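Local coordinates for protein putative glycoside hydrolase (Bacteroides ovatus, PDB 4ONZ) that is a putative glycoside hydrolase of unconfirmed function, an almost all-beta protein of a family built on a five-bladed beta-propeller, at residues D194-K199 against A252-H257; I209-S214 against D292-L297; R123-E128 against I182-K187. One frame throughout, in Å; residues are numbered along the deposited sequence. Where two conformers were deposited one is given.

Contact 1: residues D194-K199 against A252-H257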
# COMPACT_ATOMS: atom_id res chain seq x y z
N ASP A 194 -15.63 2.84 -0.86
CA ASP A 194 -16.70 3.83 -0.98
C ASP A 194 -16.57 4.65 -2.25
O ASP A 194 -15.47 5.02 -2.64
CB ASP A 194 -16.73 4.75 0.23
CG ASP A 194 -17.98 5.64 0.26
OD1 ASP A 194 -19.07 5.17 -0.12
OD2 ASP A 194 -17.86 6.82 0.66
N LYS A 195 -17.70 4.94 -2.89
CA LYS A 195 -17.71 5.66 -4.16
C LYS A 195 -17.66 7.18 -4.05
O LYS A 195 -17.83 7.75 -2.97
CB LYS A 195 -18.96 5.27 -4.97
CG LYS A 195 -18.95 3.82 -5.45
CD LYS A 195 -20.11 3.56 -6.39
CE LYS A 195 -19.96 2.21 -7.09
NZ LYS A 195 -20.90 2.08 -8.24
N VAL A 196 -17.40 7.81 -5.19
CA VAL A 196 -17.39 9.26 -5.35
C VAL A 196 -18.20 9.55 -6.60
O VAL A 196 -17.87 9.07 -7.69
CB VAL A 196 -15.98 9.84 -5.53
CG1 VAL A 196 -16.06 11.31 -5.90
CG2 VAL A 196 -15.15 9.63 -4.27
N ASN A 197 -19.26 10.35 -6.46
CA ASN A 197 -20.10 10.71 -7.58
C ASN A 197 -20.52 9.48 -8.41
O ASN A 197 -20.46 9.51 -9.64
CB ASN A 197 -19.38 11.77 -8.44
CG ASN A 197 -19.06 13.05 -7.66
OD1 ASN A 197 -17.94 13.57 -7.74
ND2 ASN A 197 -20.02 13.53 -6.90
N GLY A 198 -20.91 8.40 -7.74
CA GLY A 198 -21.35 7.18 -8.42
C GLY A 198 -20.29 6.30 -9.06
O GLY A 198 -20.64 5.36 -9.77
N LYS A 199 -19.02 6.60 -8.81
CA LYS A 199 -17.92 5.80 -9.34
C LYS A 199 -16.90 5.46 -8.25
O LYS A 199 -16.78 6.16 -7.24
CB LYS A 199 -17.23 6.54 -10.49
CG LYS A 199 -18.14 6.88 -11.65
CD LYS A 199 -17.35 7.48 -12.81
CE LYS A 199 -18.25 7.81 -13.98
NZ LYS A 199 -19.17 8.94 -13.70
N ALA A 252 -7.17 5.12 1.09
CA ALA A 252 -7.59 6.38 1.70
C ALA A 252 -8.83 6.10 2.54
O ALA A 252 -9.57 5.14 2.29
CB ALA A 252 -7.87 7.43 0.65
N ILE A 253 -9.07 6.94 3.52
CA ILE A 253 -10.19 6.70 4.42
C ILE A 253 -10.99 7.97 4.73
O ILE A 253 -10.42 9.01 5.07
CB ILE A 253 -9.68 6.00 5.70
CG1 ILE A 253 -10.85 5.55 6.58
CG2 ILE A 253 -8.71 6.87 6.49
CD1 ILE A 253 -10.42 4.75 7.79
N ARG A 254 -12.31 7.87 4.58
CA ARG A 254 -13.20 8.97 4.92
C ARG A 254 -13.22 9.19 6.44
O ARG A 254 -13.15 8.22 7.21
CB ARG A 254 -14.62 8.72 4.43
CG ARG A 254 -14.82 8.82 2.93
CD ARG A 254 -16.31 9.00 2.66
NE ARG A 254 -16.65 8.98 1.24
CZ ARG A 254 -16.66 10.03 0.43
NH1 ARG A 254 -16.34 11.25 0.86
NH2 ARG A 254 -17.01 9.87 -0.85
N THR A 255 -13.29 10.46 6.85
CA THR A 255 -13.36 10.85 8.27
C THR A 255 -14.35 12.01 8.37
O THR A 255 -14.80 12.52 7.35
CB THR A 255 -12.01 11.35 8.82
OG1 THR A 255 -11.69 12.63 8.24
CG2 THR A 255 -10.88 10.36 8.54
N LYS A 256 -14.66 12.44 9.59
CA LYS A 256 -15.58 13.57 9.80
C LYS A 256 -15.11 14.85 9.09
O LYS A 256 -15.93 15.66 8.66
CB LYS A 256 -15.73 13.92 11.29
CG LYS A 256 -16.33 12.85 12.18
CD LYS A 256 -16.51 13.40 13.59
CE LYS A 256 -16.90 12.32 14.58
NZ LYS A 256 -18.14 11.60 14.19
N HIS A 257 -13.80 15.03 8.99
CA HIS A 257 -13.22 16.24 8.38
C HIS A 257 -12.99 16.16 6.87
O HIS A 257 -12.68 17.17 6.23
CB HIS A 257 -11.93 16.60 9.10
CG HIS A 257 -12.10 16.77 10.58
ND1 HIS A 257 -11.91 15.73 11.47
CD2 HIS A 257 -12.47 17.84 11.32
CE1 HIS A 257 -12.14 16.17 12.69
NE2 HIS A 257 -12.48 17.44 12.63
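Asp194 and Arg254 form the ionic part of this surface contact, between the loop after strand 190-193 and the end of strand 245-255. Their salt bridge is also a short hydrogen bond, 2.5 Å from Arg254 NE to Asp194 OD2 (N-H...O angle 152°). The carboxylate puts OD2 at the guanidinium edge, nearly in its plane, yet the two flat groups are turned 69° apart, so one oxygen does the work. Asp194 reaches out because its CG is anti to the backbone N (chi1 -170°).

A second bond goes to an uncharged acceptor: Arg254 NH2 donates to Lys195 O over 3.1 Å, with the carbonyl oxygen lying in the guanidinium plane. The third donor, NH1, bonds to Gly290 O.

Val196 CG2 makes a van der Waals contact with the charged head, approaching Arg254 NH2 obliquely at 3.9 Å; the side chain also packs on Leu183, Phe201 and Pro293. Val196 also opens a type I' turn to Lys199, whose inner residues Asn197 and Gly198 both take positive phi, which asparagine and especially glycine tolerate.

Arginine fits because its planar head serves several acceptors; the in-plane bonds hold its rotation, and its charge probably helps keep Asp194 ionised.

Contact 2: residues I209-S214 against D292-L297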
# COMPACT_ATOMS: atom_id res chain seq x y z
N ILE A 209 0.99 12.49 -6.31
CA ILE A 209 -0.26 11.83 -6.00
C ILE A 209 -1.24 12.22 -7.10
O ILE A 209 -1.55 13.41 -7.28
CB ILE A 209 -0.84 12.23 -4.64
CG1 ILE A 209 0.14 11.91 -3.50
CG2 ILE A 209 -2.19 11.55 -4.41
CD1 ILE A 209 0.41 10.44 -3.26
N TYR A 210 -1.71 11.21 -7.83
CA TYR A 210 -2.70 11.36 -8.87
C TYR A 210 -3.99 10.69 -8.42
O TYR A 210 -4.08 10.19 -7.29
CB TYR A 210 -2.24 10.64 -10.14
CG TYR A 210 -0.89 11.06 -10.67
CD1 TYR A 210 -0.76 12.18 -11.47
CD2 TYR A 210 0.24 10.30 -10.43
CE1 TYR A 210 0.46 12.56 -11.99
CE2 TYR A 210 1.48 10.67 -10.96
CZ TYR A 210 1.57 11.80 -11.74
OH TYR A 210 2.79 12.19 -12.27
N ALA A 211 -4.97 10.66 -9.31
CA ALA A 211 -6.25 10.03 -9.04
C ALA A 211 -6.74 9.26 -10.26
O ALA A 211 -6.26 9.46 -11.38
CB ALA A 211 -7.28 11.06 -8.62
N ALA A 212 -7.65 8.33 -10.02
CA ALA A 212 -8.27 7.56 -11.09
C ALA A 212 -9.65 7.13 -10.64
O ALA A 212 -9.89 6.95 -9.45
CB ALA A 212 -7.44 6.36 -11.45
N THR A 213 -10.56 6.97 -11.60
CA THR A 213 -11.92 6.53 -11.32
C THR A 213 -12.17 5.20 -12.04
O THR A 213 -11.44 4.84 -12.95
CB THR A 213 -12.94 7.59 -11.75
OG1 THR A 213 -12.90 7.74 -13.17
CG2 THR A 213 -12.66 8.93 -11.09
N SER A 214 -13.21 4.49 -11.62
CA SER A 214 -13.57 3.20 -12.23
C SER A 214 -15.03 2.83 -12.00
O SER A 214 -15.60 3.14 -10.96
CB SER A 214 -12.68 2.09 -11.64
OG SER A 214 -12.98 0.80 -12.18
N ASP A 292 -15.16 17.05 -2.82
CA ASP A 292 -14.26 17.22 -3.96
C ASP A 292 -12.91 16.56 -3.62
O ASP A 292 -12.02 17.22 -3.08
CB ASP A 292 -14.07 18.70 -4.30
CG ASP A 292 -13.26 18.93 -5.57
OD1 ASP A 292 -12.66 17.96 -6.10
OD2 ASP A 292 -13.21 20.07 -6.06
N PRO A 293 -12.74 15.26 -3.97
CA PRO A 293 -11.54 14.53 -3.56
C PRO A 293 -10.22 14.97 -4.20
O PRO A 293 -9.18 14.44 -3.84
CB PRO A 293 -11.87 13.08 -3.94
CG PRO A 293 -12.83 13.18 -5.06
CD PRO A 293 -13.58 14.48 -4.90
N TYR A 294 -10.27 15.94 -5.12
CA TYR A 294 -9.06 16.48 -5.74
C TYR A 294 -8.59 17.72 -4.99
O TYR A 294 -7.48 18.22 -5.22
CB TYR A 294 -9.34 16.84 -7.20
CG TYR A 294 -10.05 15.76 -7.97
CD1 TYR A 294 -9.47 14.52 -8.14
CD2 TYR A 294 -11.31 15.98 -8.52
CE1 TYR A 294 -10.11 13.52 -8.84
CE2 TYR A 294 -11.97 14.98 -9.22
CZ TYR A 294 -11.36 13.75 -9.38
OH TYR A 294 -11.99 12.74 -10.07
N LYS A 295 -9.44 18.22 -4.10
CA LYS A 295 -9.17 19.47 -3.37
C LYS A 295 -8.53 19.20 -2.02
O LYS A 295 -9.13 18.60 -1.13
CB LYS A 295 -10.48 20.25 -3.21
CG LYS A 295 -10.40 21.57 -2.46
CD LYS A 295 -11.80 22.11 -2.24
CE LYS A 295 -11.81 23.37 -1.40
NZ LYS A 295 -11.25 24.54 -2.12
N VAL A 296 -7.29 19.68 -1.87
CA VAL A 296 -6.52 19.52 -0.65
C VAL A 296 -6.98 20.55 0.38
O VAL A 296 -7.08 21.74 0.06
CB VAL A 296 -5.01 19.71 -0.92
CG1 VAL A 296 -4.21 19.70 0.38
CG2 VAL A 296 -4.51 18.63 -1.87
N LEU A 297 -7.27 20.10 1.59
CA LEU A 297 -7.67 20.98 2.69
C LEU A 297 -6.50 21.22 3.61
O LEU A 297 -6.34 22.32 4.12
CB LEU A 297 -8.83 20.39 3.50
CG LEU A 297 -10.15 20.18 2.78
CD1 LEU A 297 -11.20 19.68 3.77
CD2 LEU A 297 -10.62 21.44 2.09
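Ala211 and Tyr294 mark the closest backbone approach, their CA atoms 7.8 Å apart, where strand 210-214 passes the type I turn Asp292-Lys295 that precedes strand 296-299. Tyr294 bridges the gap: its CB does not itself head for the strand, but CG stands beside the backbone N, anti to the carbonyl carbon (chi1 -48°), and the long ring carries its far end across.

Ala211 CB lies at the ring edge, near its plane, 3.8 Å from Tyr294 CE1, and a methyl is small enough to let the ring come this close to the strand. Two residues on, Thr213 points the same way and offers its methyl: Thr213 CG2 lies 4.0 Å from Tyr294 OH, the two side chains crossing at about a right angle.

The base of the tyrosine is set by the turn. Asp292 OD1 accepts from Tyr294 N at 3.3 Å, the donor lying above the carboxylate plane, and Lys295 N bonds to Asp292 O at 2.9 Å. Pro293 suits the first inner position because its ring holds phi near the value needed there (-68°). An Asx turn combined with a type I turn thus holds an aromatic residue against another strand of the same mixed sheet.

Contact 3: residues R123-E128 against I182-K187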
# COMPACT_ATOMS: atom_id res chain seq x y z
N ARG A 123 -1.85 -3.29 -2.06
CA ARG A 123 -2.75 -2.53 -1.21
C ARG A 123 -4.09 -3.19 -1.44
O ARG A 123 -4.47 -3.44 -2.58
CB ARG A 123 -2.77 -1.05 -1.60
CG ARG A 123 -1.48 -0.35 -1.23
CD ARG A 123 -1.26 0.92 -2.02
NE ARG A 123 -0.04 1.59 -1.58
CZ ARG A 123 1.20 1.22 -1.91
NH1 ARG A 123 1.43 0.18 -2.71
NH2 ARG A 123 2.24 1.91 -1.45
N VAL A 124 -4.79 -3.50 -0.35
CA VAL A 124 -6.06 -4.21 -0.44
C VAL A 124 -7.22 -3.51 0.26
O VAL A 124 -7.08 -2.98 1.35
CB VAL A 124 -5.90 -5.64 0.14
CG1 VAL A 124 -7.24 -6.36 0.21
CG2 VAL A 124 -4.91 -6.42 -0.70
N ALA A 125 -8.36 -3.52 -0.41
CA ALA A 125 -9.60 -3.01 0.12
C ALA A 125 -10.72 -4.00 -0.25
O ALA A 125 -10.57 -4.81 -1.18
CB ALA A 125 -9.89 -1.62 -0.41
N MSE A 126 -11.83 -3.92 0.48
CA MSE A 126 -12.95 -4.85 0.30
C MSE A 126 -14.27 -4.16 0.03
O MSE A 126 -14.61 -3.20 0.72
CB MSE A 126 -13.02 -5.63 1.62
CG MSE A 126 -13.96 -6.83 1.55
SE MSE A 126 -14.62 -7.31 3.34
CE MSE A 126 -15.78 -5.78 3.75
N THR A 127 -15.02 -4.64 -0.96
CA THR A 127 -16.35 -4.09 -1.23
C THR A 127 -17.33 -4.54 -0.14
O THR A 127 -17.09 -5.53 0.55
CB THR A 127 -16.96 -4.57 -2.57
OG1 THR A 127 -17.15 -6.00 -2.55
CG2 THR A 127 -16.08 -4.18 -3.75
N GLU A 128 -18.44 -3.84 -0.02
CA GLU A 128 -19.47 -4.23 0.95
C GLU A 128 -19.98 -5.66 0.71
O GLU A 128 -20.37 -6.32 1.66
CB GLU A 128 -20.66 -3.27 0.93
CG GLU A 128 -20.36 -1.88 1.47
CD GLU A 128 -21.62 -1.04 1.63
OE1 GLU A 128 -22.66 -1.61 2.00
OE2 GLU A 128 -21.57 0.19 1.40
N ILE A 182 -7.29 2.89 -2.91
CA ILE A 182 -8.73 3.00 -3.13
C ILE A 182 -9.38 3.72 -1.94
O ILE A 182 -8.90 3.60 -0.81
CB ILE A 182 -9.36 1.61 -3.33
CG1 ILE A 182 -8.76 0.95 -4.57
CG2 ILE A 182 -10.87 1.73 -3.48
CD1 ILE A 182 -9.20 -0.48 -4.77
N LEU A 183 -10.42 4.50 -2.21
CA LEU A 183 -11.15 5.21 -1.16
C LEU A 183 -12.01 4.22 -0.37
O LEU A 183 -12.73 3.41 -0.96
CB LEU A 183 -12.03 6.33 -1.73
CG LEU A 183 -12.84 7.13 -0.71
CD1 LEU A 183 -11.92 7.81 0.29
CD2 LEU A 183 -13.70 8.16 -1.41
N THR A 184 -11.93 4.32 0.96
CA THR A 184 -12.70 3.48 1.88
C THR A 184 -13.34 4.33 2.98
O THR A 184 -13.03 5.53 3.13
CB THR A 184 -11.83 2.41 2.57
OG1 THR A 184 -10.89 3.04 3.45
CG2 THR A 184 -11.08 1.53 1.56
N LYS A 185 -14.22 3.70 3.74
CA LYS A 185 -14.87 4.35 4.89
C LYS A 185 -15.25 3.26 5.89
O LYS A 185 -15.38 2.10 5.51
CB LYS A 185 -16.14 5.08 4.46
CG LYS A 185 -17.28 4.14 4.06
CD LYS A 185 -18.57 4.89 3.78
CE LYS A 185 -19.66 3.91 3.40
NZ LYS A 185 -20.91 4.58 2.94
N LEU A 186 -15.43 3.64 7.15
CA LEU A 186 -15.86 2.69 8.17
C LEU A 186 -17.37 2.55 8.09
O LEU A 186 -18.10 3.54 8.15
CB LEU A 186 -15.50 3.17 9.58
CG LEU A 186 -15.96 2.28 10.74
CD1 LEU A 186 -15.24 0.94 10.72
CD2 LEU A 186 -15.77 2.95 12.09
N LYS A 187 -17.83 1.31 7.91
CA LYS A 187 -19.25 1.01 7.89
C LYS A 187 -19.46 -0.19 8.79
O LYS A 187 -18.92 -1.28 8.54
CB LYS A 187 -19.74 0.72 6.47
CG LYS A 187 -21.26 0.62 6.35
CD LYS A 187 -21.69 0.50 4.89
CE LYS A 187 -23.20 0.58 4.75
NZ LYS A 187 -23.90 -0.51 5.47
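Two neighbouring beta-sheets face each other here, probably adjacent blades of the propeller: Ala125 on strand 118-126, an outermost strand of its four-stranded antiparallel sheet, meets Ile182 and Thr184 on strand 180-187 of the next sheet. The touching parts run 41° apart, and Ala125 and Ile182 have CA atoms 6.9 Å from each other. So near an approach suits alanine, whose single methyl reaches across. Ala125 CB comes within 3.9 Å of Thr184 CG2 and 4.4 Å of Ile182 CB, while the branched Ile182 also packs on Val133 and Leu135.

Thr184 serves two sides. With chi1 at 67°, its methyl is anti to the carbonyl carbon and lies against Ala125, whereas OG1 hydrogen-bonds to Ala252 O; the buried hydroxyl is thus satisfied by the parallel neighbour strand.

Toward the surface the chemistry changes. The side chains of Glu128 and Lys187 cross at about a right angle, the carboxylate resting against the methylenes, Glu128 OE2 3.5 Å from Lys187 CD. The bend at chi4 (-61°) swings the ammonium away, and Lys187 NZ stays 3.8 Å from Glu128 OE1, a long salt bridge. Lys187 has two conformers, which makes this pairing doubtful in detail. Lys185 NZ adds a more distant positive charge, 4.7 Å from Glu128 OE2.

The sheets thus join through methyl contacts inside, where a small residue permits the approach, and a long, probably weak ion pair at the exposed end.

Contact 3 is the buried one, its centre about 13 Å from the centre of the chain; contact 1 lies at the surface, and contact 2 is partly buried. Contact 3 joins two different sheets, whereas contacts 1 and 2 tie loops and strands within the single mixed sheet that strand 180-187 also enters. Contacts 1 and 3 share a parallel strand pair, 180-187 with 245-255, linked by Arg254 N to Thr184 O. Contacts 1 and 2 meet where Val196 packs on Pro293. Chemistry follows place: methyl groups dominate inside contact 3, a ring edge works in contact 2, and charged hydrogen bonding prevails in contact 1.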